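Local coordinates for protein beta-gamma-crystallin (Geodia cydonium, PDB 4IAU) that is of unknown function but binds calcium and has the Greek key strand architecture of the beta/gamma-crystallin family, at residues S75-K80 / G96-L101; V32-G37 / L60-H65; A4-V9 / W39-Q44. All blocks are in the same frame, centred on the assembly; numbering follows the deposited sequence. Where two conformers were deposited one is given.

Contact 1. Residues S75-K80 / G96-L101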
loop_
_atom_site.group_PDB
_atom_site.type_symbol
_atom_site.label_atom_id
_atom_site.label_comp_id
_atom_site.label_asym_id
_atom_site.label_seq_id
_atom_site.Cartn_x
_atom_site.Cartn_y
_atom_site.Cartn_z
ATOM N N SER A 75 -3.919 -12.127 -2.057
ATOM C CA SER A 75 -2.886 -11.600 -1.201
ATOM C C SER A 75 -3.440 -10.352 -0.533
ATOM O O SER A 75 -4.403 -9.749 -1.009
ATOM C CB SER A 75 -1.578 -11.295 -1.951
ATOM O OG SER A 75 -1.747 -10.348 -2.987
ATOM N N PHE A 76 -2.801 -9.938 0.577
ATOM C CA PHE A 76 -3.244 -8.746 1.291
ATOM C C PHE A 76 -2.162 -8.388 2.276
ATOM O O PHE A 76 -1.371 -9.232 2.719
ATOM C CB PHE A 76 -4.618 -8.950 1.956
ATOM C CG PHE A 76 -4.735 -10.140 2.885
ATOM C CD1 PHE A 76 -5.089 -11.371 2.375
ATOM C CD2 PHE A 76 -4.500 -10.039 4.244
ATOM C CE1 PHE A 76 -5.225 -12.465 3.235
ATOM C CE2 PHE A 76 -4.636 -11.123 5.064
ATOM C CZ PHE A 76 -4.997 -12.351 4.573
ATOM N N ARG A 77 -2.126 -7.093 2.654
ATOM C CA ARG A 77 -1.061 -6.641 3.541
ATOM C C ARG A 77 -1.459 -5.361 4.239
ATOM O O ARG A 77 -2.241 -4.561 3.707
ATOM C CB ARG A 77 0.270 -6.437 2.778
ATOM C CG ARG A 77 0.137 -5.457 1.602
ATOM C CD ARG A 77 1.488 -5.302 0.909
ATOM N NE ARG A 77 1.335 -4.619 -0.359
ATOM C CZ ARG A 77 2.309 -4.531 -1.273
ATOM N NH1 ARG A 77 3.521 -5.023 -0.997
ATOM N NH2 ARG A 77 2.092 -3.966 -2.436
ATOM N N PRO A 78 -0.891 -5.103 5.412
ATOM C CA PRO A 78 -1.122 -3.849 6.102
ATOM C C PRO A 78 -0.266 -2.747 5.488
ATOM O O PRO A 78 0.758 -2.965 4.860
ATOM C CB PRO A 78 -0.691 -4.169 7.544
ATOM C CG PRO A 78 0.436 -5.187 7.362
ATOM C CD PRO A 78 0.005 -6.012 6.198
ATOM N N VAL A 79 -0.704 -1.507 5.741
ATOM C CA VAL A 79 0.060 -0.343 5.394
ATOM C C VAL A 79 0.816 0.056 6.661
ATOM O O VAL A 79 0.276 0.673 7.580
ATOM C CB VAL A 79 -0.815 0.796 4.869
ATOM C CG1 VAL A 79 0.039 1.999 4.467
ATOM C CG2 VAL A 79 -1.678 0.325 3.674
ATOM N N LYS A 80 2.082 -0.333 6.771
ATOM C CA LYS A 80 2.752 -0.301 8.058
ATOM C C LYS A 80 3.205 1.106 8.459
ATOM O O LYS A 80 3.577 1.327 9.618
ATOM C CB LYS A 80 3.958 -1.273 8.108
ATOM C CG LYS A 80 3.513 -2.720 7.904
ATOM C CD LYS A 80 4.622 -3.697 8.308
ATOM C CE LYS A 80 5.851 -3.561 7.443
ATOM N NZ LYS A 80 5.636 -3.561 5.974
ATOM N N GLY A 96 2.743 -4.688 -5.975
ATOM C CA GLY A 96 4.152 -5.067 -6.066
ATOM C C GLY A 96 4.957 -4.705 -4.849
ATOM O O GLY A 96 4.455 -4.455 -3.749
ATOM N N LYS A 97 6.276 -4.679 -5.039
ATOM C CA LYS A 97 7.221 -4.426 -3.946
ATOM C C LYS A 97 6.894 -3.104 -3.292
ATOM O O LYS A 97 6.699 -2.088 -3.960
ATOM C CB LYS A 97 8.622 -4.394 -4.533
ATOM C CG LYS A 97 9.721 -4.296 -3.497
ATOM C CD LYS A 97 11.104 -4.532 -4.000
ATOM C CE LYS A 97 11.536 -5.965 -4.192
ATOM N NZ LYS A 97 12.961 -6.105 -3.739
ATOM N N GLU A 98 6.892 -3.094 -1.950
ATOM C CA GLU A 98 6.668 -1.889 -1.186
ATOM C C GLU A 98 7.955 -1.479 -0.441
ATOM O O GLU A 98 8.875 -2.276 -0.211
ATOM C CB GLU A 98 5.529 -2.061 -0.161
ATOM C CG GLU A 98 5.865 -2.975 1.002
ATOM C CD GLU A 98 4.779 -3.165 2.026
ATOM O OE1 GLU A 98 3.859 -2.305 2.118
ATOM O OE2 GLU A 98 4.810 -4.190 2.745
ATOM N N LEU A 99 7.968 -0.212 -0.053
ATOM C CA LEU A 99 9.045 0.371 0.727
ATOM C C LEU A 99 8.446 1.355 1.707
ATOM O O LEU A 99 7.759 2.317 1.328
ATOM C CB LEU A 99 10.062 1.092 -0.167
ATOM C CG LEU A 99 11.165 1.811 0.557
ATOM C CD1 LEU A 99 12.086 0.848 1.274
ATOM C CD2 LEU A 99 11.902 2.699 -0.433
ATOM N N ASP A 100 8.672 1.134 3.008
ATOM C CA ASP A 100 8.212 2.003 4.053
ATOM C C ASP A 100 9.209 3.140 4.319
ATOM O O ASP A 100 10.422 2.916 4.447
ATOM C CB ASP A 100 8.036 1.232 5.355
ATOM C CG ASP A 100 6.859 0.244 5.329
ATOM O OD1 ASP A 100 5.878 0.511 4.608
ATOM O OD2 ASP A 100 6.920 -0.743 6.066
ATOM N N LEU A 101 8.666 4.363 4.412
ATOM C CA LEU A 101 9.377 5.575 4.742
ATOM C C LEU A 101 8.824 6.165 6.016
ATOM O O LEU A 101 7.906 6.994 6.005
ATOM C CB LEU A 101 9.312 6.654 3.646
ATOM C CG LEU A 101 10.317 6.529 2.504
ATOM C CD1 LEU A 101 10.168 5.268 1.671
ATOM C CD2 LEU A 101 10.266 7.746 1.620
HETATM O O HOH W 1 4.909 -6.401 1.154
HETATM O O HOH W 2 1.221 -2.004 2.138
HETATM O O HOH W 3 2.858 -4.829 4.550
HETATM O O HOH W 4 3.891 -1.385 4.757
HETATM O O HOH W 5 7.483 -4.441 3.802
#

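Contact 2. Residues V32-G37 / L60-H65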
loop_
_atom_site.group_PDB
_atom_site.type_symbol
_atom_site.label_atom_id
_atom_site.label_comp_id
_atom_site.label_asym_id
_atom_site.label_seq_id
_atom_site.Cartn_x
_atom_site.Cartn_y
_atom_site.Cartn_z
ATOM N N VAL A 32 -14.937 -9.240 5.323
ATOM C CA VAL A 32 -13.779 -8.596 5.953
ATOM C C VAL A 32 -14.228 -7.608 7.010
ATOM O O VAL A 32 -15.243 -6.908 6.849
ATOM C CB VAL A 32 -12.959 -7.875 4.862
ATOM C CG1 VAL A 32 -13.768 -6.815 4.115
ATOM C CG2 VAL A 32 -11.658 -7.272 5.436
ATOM N N ARG A 33 -13.410 -7.466 8.048
ATOM C CA ARG A 33 -13.481 -6.369 8.996
ATOM C C ARG A 33 -12.056 -6.021 9.442
ATOM O O ARG A 33 -11.439 -6.789 10.161
ATOM C CB ARG A 33 -14.323 -6.682 10.212
ATOM C CG ARG A 33 -14.438 -5.537 11.191
ATOM C CD ARG A 33 -15.250 -5.901 12.384
ATOM N NE ARG A 33 -15.127 -4.917 13.442
ATOM C CZ ARG A 33 -15.685 -5.039 14.636
ATOM N NH1 ARG A 33 -16.451 -6.096 14.890
ATOM N NH2 ARG A 33 -15.417 -4.086 15.525
ATOM N N VAL A 34 -11.557 -4.855 8.992
ATOM C CA VAL A 34 -10.303 -4.338 9.518
ATOM C C VAL A 34 -10.558 -3.799 10.923
ATOM O O VAL A 34 -11.398 -2.907 11.099
ATOM C CB VAL A 34 -9.736 -3.221 8.634
ATOM C CG1 VAL A 34 -8.543 -2.589 9.312
ATOM C CG2 VAL A 34 -9.354 -3.758 7.271
ATOM N N THR A 35 -9.879 -4.353 11.917
ATOM C CA THR A 35 -10.066 -3.909 13.305
ATOM C C THR A 35 -8.949 -2.970 13.759
ATOM O O THR A 35 -9.221 -2.154 14.651
ATOM C CB THR A 35 -10.213 -5.109 14.220
ATOM O OG1 THR A 35 -9.051 -5.904 14.140
ATOM C CG2 THR A 35 -11.466 -5.900 13.845
ATOM N N LYS A 36 -7.772 -3.036 13.165
ATOM C CA LYS A 36 -6.684 -2.120 13.479
ATOM C C LYS A 36 -5.887 -1.858 12.207
ATOM O O LYS A 36 -5.485 -2.767 11.502
ATOM C CB LYS A 36 -5.705 -2.657 14.524
ATOM C CG LYS A 36 -6.299 -3.046 15.852
ATOM C CD LYS A 36 -5.169 -3.646 16.758
ATOM C CE LYS A 36 -5.726 -4.120 18.027
ATOM N NZ LYS A 36 -4.551 -4.780 18.711
ATOM N N GLY A 37 -5.618 -0.585 11.955
ATOM C CA GLY A 37 -4.716 -0.190 10.887
ATOM C C GLY A 37 -5.445 0.009 9.567
ATOM O O GLY A 37 -6.617 0.379 9.507
ATOM N N LEU A 60 -8.829 -0.829 2.617
ATOM C CA LEU A 60 -9.813 -0.755 3.650
ATOM C C LEU A 60 -9.242 -0.256 4.969
ATOM O O LEU A 60 -8.173 -0.622 5.416
ATOM C CB LEU A 60 -10.462 -2.154 3.888
ATOM C CG LEU A 60 -11.241 -2.692 2.683
ATOM C CD1 LEU A 60 -11.702 -4.122 2.977
ATOM C CD2 LEU A 60 -12.424 -1.795 2.376
ATOM N N ASP A 61 -10.055 0.629 5.575
ATOM C CA ASP A 61 -9.764 1.228 6.868
ATOM C C ASP A 61 -10.526 0.511 7.968
ATOM O O ASP A 61 -11.387 -0.339 7.740
ATOM C CB ASP A 61 -10.119 2.695 6.804
ATOM C CG ASP A 61 -9.312 3.515 5.819
ATOM O OD1 ASP A 61 -8.281 3.107 5.246
ATOM O OD2 ASP A 61 -9.755 4.650 5.590
ATOM N N GLU A 62 -10.183 0.869 9.197
ATOM C CA GLU A 62 -10.856 0.330 10.383
ATOM C C GLU A 62 -12.354 0.424 10.239
ATOM O O GLU A 62 -12.900 1.463 9.796
ATOM C CB GLU A 62 -10.390 1.121 11.594
ATOM C CG GLU A 62 -8.984 0.719 12.038
ATOM C CD GLU A 62 -8.259 1.678 12.952
ATOM O OE1 GLU A 62 -8.813 2.748 13.309
ATOM O OE2 GLU A 62 -7.119 1.337 13.420
ATOM N N SER A 63 -13.039 -0.600 10.692
ATOM C CA SER A 63 -14.478 -0.722 10.624
ATOM C C SER A 63 -15.022 -1.437 11.828
ATOM O O SER A 63 -14.342 -2.272 12.424
ATOM C CB SER A 63 -14.804 -1.571 9.373
ATOM O OG SER A 63 -16.157 -1.835 9.127
ATOM N N SER A 64 -16.299 -1.162 12.107
ATOM C CA SER A 64 -16.999 -1.820 13.213
ATOM C C SER A 64 -17.859 -2.997 12.799
ATOM O O SER A 64 -18.487 -3.631 13.646
ATOM C CB SER A 64 -17.801 -0.795 14.033
ATOM O OG SER A 64 -16.821 0.141 14.502
ATOM N N HIS A 65 -17.839 -3.364 11.517
ATOM C CA HIS A 65 -18.723 -4.458 11.092
ATOM C C HIS A 65 -18.114 -5.219 9.928
ATOM O O HIS A 65 -17.331 -4.668 9.165
ATOM C CB HIS A 65 -20.095 -3.899 10.713
ATOM C CG HIS A 65 -20.152 -2.965 9.600
ATOM N ND1 HIS A 65 -19.801 -1.643 9.662
ATOM C CD2 HIS A 65 -20.598 -3.229 8.352
ATOM C CE1 HIS A 65 -20.006 -1.121 8.432
ATOM N NE2 HIS A 65 -20.481 -2.068 7.637
HETATM O O HOH W 6 -15.666 -3.908 7.075
HETATM O O HOH W 7 -8.003 2.792 9.338
#

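Contact 3. Residues A4-V9 / W39-Q44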
loop_
_atom_site.group_PDB
_atom_site.type_symbol
_atom_site.label_atom_id
_atom_site.label_comp_id
_atom_site.label_asym_id
_atom_site.label_seq_id
_atom_site.Cartn_x
_atom_site.Cartn_y
_atom_site.Cartn_z
ATOM N N ALA A 4 -1.474 -3.896 13.419
ATOM C CA ALA A 4 -2.511 -3.974 12.371
ATOM C C ALA A 4 -3.202 -5.318 12.515
ATOM O O ALA A 4 -2.559 -6.321 12.827
ATOM C CB ALA A 4 -1.886 -3.818 11.002
ATOM N N LYS A 5 -4.520 -5.336 12.255
ATOM C CA LYS A 5 -5.281 -6.562 12.437
ATOM C C LYS A 5 -6.505 -6.536 11.542
ATOM O O LYS A 5 -7.190 -5.504 11.451
ATOM C CB LYS A 5 -5.635 -6.754 13.906
ATOM C CG LYS A 5 -6.064 -8.147 14.269
ATOM C CD LYS A 5 -6.293 -8.270 15.790
ATOM C CE LYS A 5 -6.659 -9.701 16.133
ATOM N NZ LYS A 5 -6.898 -9.759 17.628
ATOM N N VAL A 6 -6.800 -7.656 10.920
ATOM C CA VAL A 6 -7.980 -7.814 10.092
ATOM C C VAL A 6 -8.582 -9.198 10.340
ATOM O O VAL A 6 -7.872 -10.171 10.464
ATOM C CB VAL A 6 -7.674 -7.555 8.598
ATOM C CG1 VAL A 6 -6.639 -8.548 8.055
ATOM C CG2 VAL A 6 -8.940 -7.582 7.763
ATOM N N THR A 7 -9.908 -9.234 10.362
ATOM C CA THR A 7 -10.653 -10.461 10.399
ATOM C C THR A 7 -11.222 -10.735 9.001
ATOM O O THR A 7 -11.799 -9.848 8.374
ATOM C CB THR A 7 -11.843 -10.361 11.368
ATOM O OG1 THR A 7 -11.353 -10.155 12.691
ATOM C CG2 THR A 7 -12.734 -11.623 11.331
ATOM N N LEU A 8 -11.042 -11.967 8.531
ATOM C CA LEU A 8 -11.562 -12.420 7.263
ATOM C C LEU A 8 -12.414 -13.647 7.500
ATOM O O LEU A 8 -12.125 -14.484 8.345
ATOM C CB LEU A 8 -10.445 -12.758 6.258
ATOM C CG LEU A 8 -9.597 -11.552 5.811
ATOM C CD1 LEU A 8 -8.391 -12.007 5.050
ATOM C CD2 LEU A 8 -10.434 -10.623 5.012
ATOM N N VAL A 9 -13.534 -13.728 6.765
ATOM C CA VAL A 9 -14.518 -14.792 6.939
ATOM C C VAL A 9 -14.826 -15.416 5.583
ATOM O O VAL A 9 -15.014 -14.729 4.577
ATOM C CB VAL A 9 -15.802 -14.248 7.594
ATOM C CG1 VAL A 9 -16.740 -15.398 7.940
ATOM C CG2 VAL A 9 -15.513 -13.420 8.818
ATOM N N TRP A 39 -5.450 -1.806 5.477
ATOM C CA TRP A 39 -5.044 -2.959 4.738
ATOM C C TRP A 39 -5.387 -2.817 3.255
ATOM O O TRP A 39 -6.373 -2.194 2.903
ATOM C CB TRP A 39 -5.726 -4.232 5.278
ATOM C CG TRP A 39 -5.268 -4.624 6.645
ATOM C CD1 TRP A 39 -5.546 -3.990 7.823
ATOM C CD2 TRP A 39 -4.425 -5.722 6.974
ATOM N NE1 TRP A 39 -4.937 -4.647 8.874
ATOM C CE2 TRP A 39 -4.250 -5.718 8.378
ATOM C CE3 TRP A 39 -3.828 -6.765 6.222
ATOM C CZ2 TRP A 39 -3.476 -6.695 9.038
ATOM C CZ3 TRP A 39 -3.058 -7.729 6.867
ATOM C CH2 TRP A 39 -2.894 -7.671 8.271
ATOM N N ILE A 40 -4.606 -3.476 2.412
ATOM C CA ILE A 40 -4.874 -3.521 0.985
ATOM C C ILE A 40 -4.994 -4.981 0.604
ATOM O O ILE A 40 -4.190 -5.831 1.017
ATOM C CB ILE A 40 -3.782 -2.828 0.127
ATOM C CG1 ILE A 40 -3.368 -1.506 0.734
ATOM C CG2 ILE A 40 -4.295 -2.654 -1.300
ATOM C CD1 ILE A 40 -2.221 -0.810 0.104
ATOM N N PHE A 41 -6.018 -5.275 -0.189
ATOM C CA PHE A 41 -6.370 -6.598 -0.681
ATOM C C PHE A 41 -6.216 -6.623 -2.186
ATOM O O PHE A 41 -6.556 -5.638 -2.857
ATOM C CB PHE A 41 -7.790 -6.998 -0.274
ATOM C CG PHE A 41 -7.986 -6.902 1.240
ATOM C CD1 PHE A 41 -8.276 -5.650 1.795
ATOM C CD2 PHE A 41 -7.843 -8.027 2.049
ATOM C CE1 PHE A 41 -8.340 -5.577 3.180
ATOM C CE2 PHE A 41 -7.883 -7.912 3.421
ATOM C CZ PHE A 41 -8.114 -6.673 3.961
ATOM N N TYR A 42 -5.743 -7.766 -2.723
ATOM C CA TYR A 42 -5.411 -7.860 -4.121
ATOM C C TYR A 42 -5.991 -9.139 -4.714
ATOM O O TYR A 42 -5.984 -10.192 -4.081
ATOM C CB TYR A 42 -3.890 -7.895 -4.310
ATOM C CG TYR A 42 -3.170 -6.729 -3.673
ATOM C CD1 TYR A 42 -2.804 -6.758 -2.343
ATOM C CD2 TYR A 42 -2.863 -5.581 -4.396
ATOM C CE1 TYR A 42 -2.167 -5.697 -1.740
ATOM C CE2 TYR A 42 -2.189 -4.503 -3.824
ATOM C CZ TYR A 42 -1.819 -4.572 -2.479
ATOM O OH TYR A 42 -1.137 -3.573 -1.851
ATOM N N GLN A 43 -6.390 -9.036 -5.984
ATOM C CA GLN A 43 -6.962 -10.181 -6.687
ATOM C C GLN A 43 -5.945 -11.261 -7.002
ATOM O O GLN A 43 -6.311 -12.448 -7.101
ATOM C CB GLN A 43 -7.632 -9.638 -7.971
ATOM C CG GLN A 43 -8.294 -10.689 -8.806
ATOM C CD GLN A 43 -9.070 -10.088 -9.937
ATOM O OE1 GLN A 43 -8.656 -9.063 -10.521
ATOM N NE2 GLN A 43 -10.184 -10.692 -10.265
ATOM N N GLN A 44 -4.678 -10.889 -7.218
ATOM C CA GLN A 44 -3.615 -11.817 -7.505
ATOM C C GLN A 44 -2.687 -11.957 -6.317
ATOM O O GLN A 44 -2.549 -11.052 -5.485
ATOM C CB GLN A 44 -2.772 -11.359 -8.711
ATOM C CG GLN A 44 -3.560 -11.065 -9.960
ATOM C CD GLN A 44 -2.690 -10.496 -11.056
ATOM O OE1 GLN A 44 -1.874 -9.602 -10.819
ATOM N NE2 GLN A 44 -2.865 -11.023 -12.266
#

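Contact 1. Residues S75-K80 / G96-L101
Gly96 offers its carbonyl O to the guanidinium of Arg77, which grips it end-on with two nitrogens. Arg77 NH2 lies 2.7 Å from Gly96 O, on a lone pair in the carbonyl plane; NH1 is 3.0 Å from Gly96 O and tilted off that plane. Arg77 NH2 also bonds Phe94 O and its NE bonds Tyr42 OH, which fixes the rotation of the group. Glu98 follows, sliding past the extended Arg77 in the opposite direction. Its OE2 stays 4.0 Å from Arg77 NH1, and a water joins them instead, while two others tie the carboxylate to Pro78 O. In one of its two conformers, Lys80 bends at chi3 (-64°) and chi4 (-49°), and its NZ makes salt bridges to Glu98 OE2 at 3.4 Å and to Asp100 OD2 at 3.1 Å, the latter on the syn side. Asp100 OD1 turns instead to Thr87 OG1. A leucine replacing Arg77 would probably leave Gly96 O and Phe94 O without these donors, and Glu98 without its water link to the guanidinium. Strand 75-78 is the outer neighbour of strand 38-42 and strand 98-101 that of strand 86-89, so this partly buried contact joins two sheets, consistent with an interdomain interface.

Contact 2. Residues V32-G37 / L60-H65
Arg33 lays its guanidinium against the backbone of Ser63 to His65: Ser64 O sits over the centre of one face, 3.3 Å from Arg33 CZ, with His65 N over the same face, while Ser63 O lies toward the edge. There Arg33 NE donates to Ser63 O at 2.9 Å, somewhat tilted from the guanidinium plane. The extended Arg33 chain, with CG anti to the backbone N (chi1 -178°), runs past His65 O to get there. A second flat group, the Glu62 carboxylate, takes the backbone N of Gly37 on OE2 at 2.8 Å. That bond is almost straight (170°) and arrives on the anti side, a little out of the carboxylate plane. Gly37 has positive phi, and a CB there would jam against the carbonyl O of Lys36. Just before it, Thr35 and Lys36 both face Lys5 in a classic beta bulge, and on the other segment Ser63 OG accepts from His65 N in an ST turn. The bulge and the turn sit where strand 31-36 of one sheet of the beta/gamma-crystallin sandwich comes close to segment 60-65, which continues from strand 57-61 of the other. Ser63 N bonds Val34 O at 2.9 Å, and Glu62 CA makes a CH...O contact with the same oxygen. Bridging waters span Val32 O to His65 O and Gly37 O to Glu62 N. Toward the interior, Val32 CG1 and Leu60 CD1 meet tip to tip at 3.6 Å, and Val34 CG2 packs 3.9 Å from Leu60 CB, with Phe41 and Trp39 beyond.

Contact 3. Residues A4-V9 / W39-Q44
Val6 and Trp39 meet in the interior of the N-terminal beta-sandwich, where strand 5-9 of one sheet faces strand 38-42 of the other. The short strand axes run 40° apart and come within 9.4 Å, a gap filled by side chains from both strands. Val6 CG1 stands over the centre of the six-membered ring of Trp39, 3.5 Å from the centroid and almost on the ring normal, a clear CH-pi contact. With chi1 near 61°, Val6 CG1 lies between the backbone N and the carbonyl carbon, while its other methyl is left to point at Phe41. For Phe41, in one of its two conformers, Val6 CG2 reaches the ring edge, 4.0 Å from Phe41 CZ, and Leu8 CD2 comes obliquely to Phe41 CE2, also at 4.0 Å. At the edge of the indole lie the backbone N of Lys5 and C of Ala4, and Ala4 CB is 3.8 Å from Trp39 CZ2. Val32 and Val34 flank Val6, and Pro78 lies against both Ala4 and Trp39. No hydrogen bond crosses between the two segments: the indole NE1 is satisfied by Lys36 O instead, so these two segments meet through apolar packing and the CH-pi contact, with no polar bond to fix a direction.

Overall arrangement
From the N terminus, segment 4-9 waits for its partner until 39-44, so contact 3 closes a loop of 29 residues. Contact 2 opens inside that loop at 32-37 and closes beyond it at 60-65; the two therefore cross, their centres about 9 Å apart. They touch through Lys36 O to Lys5 N and Leu60 N to Trp39 O, pairings within the two sheets of the N-terminal sandwich that the contacts join face to face. Contact 1 comes in series, after both have closed: strand 75-78 lies beside strand 38-42 of contact 3, and the fifteen residues after segment 75-80, strand 86-89 among them, lead to 96-101, linking the sandwich to the calcium-bearing C-terminal part.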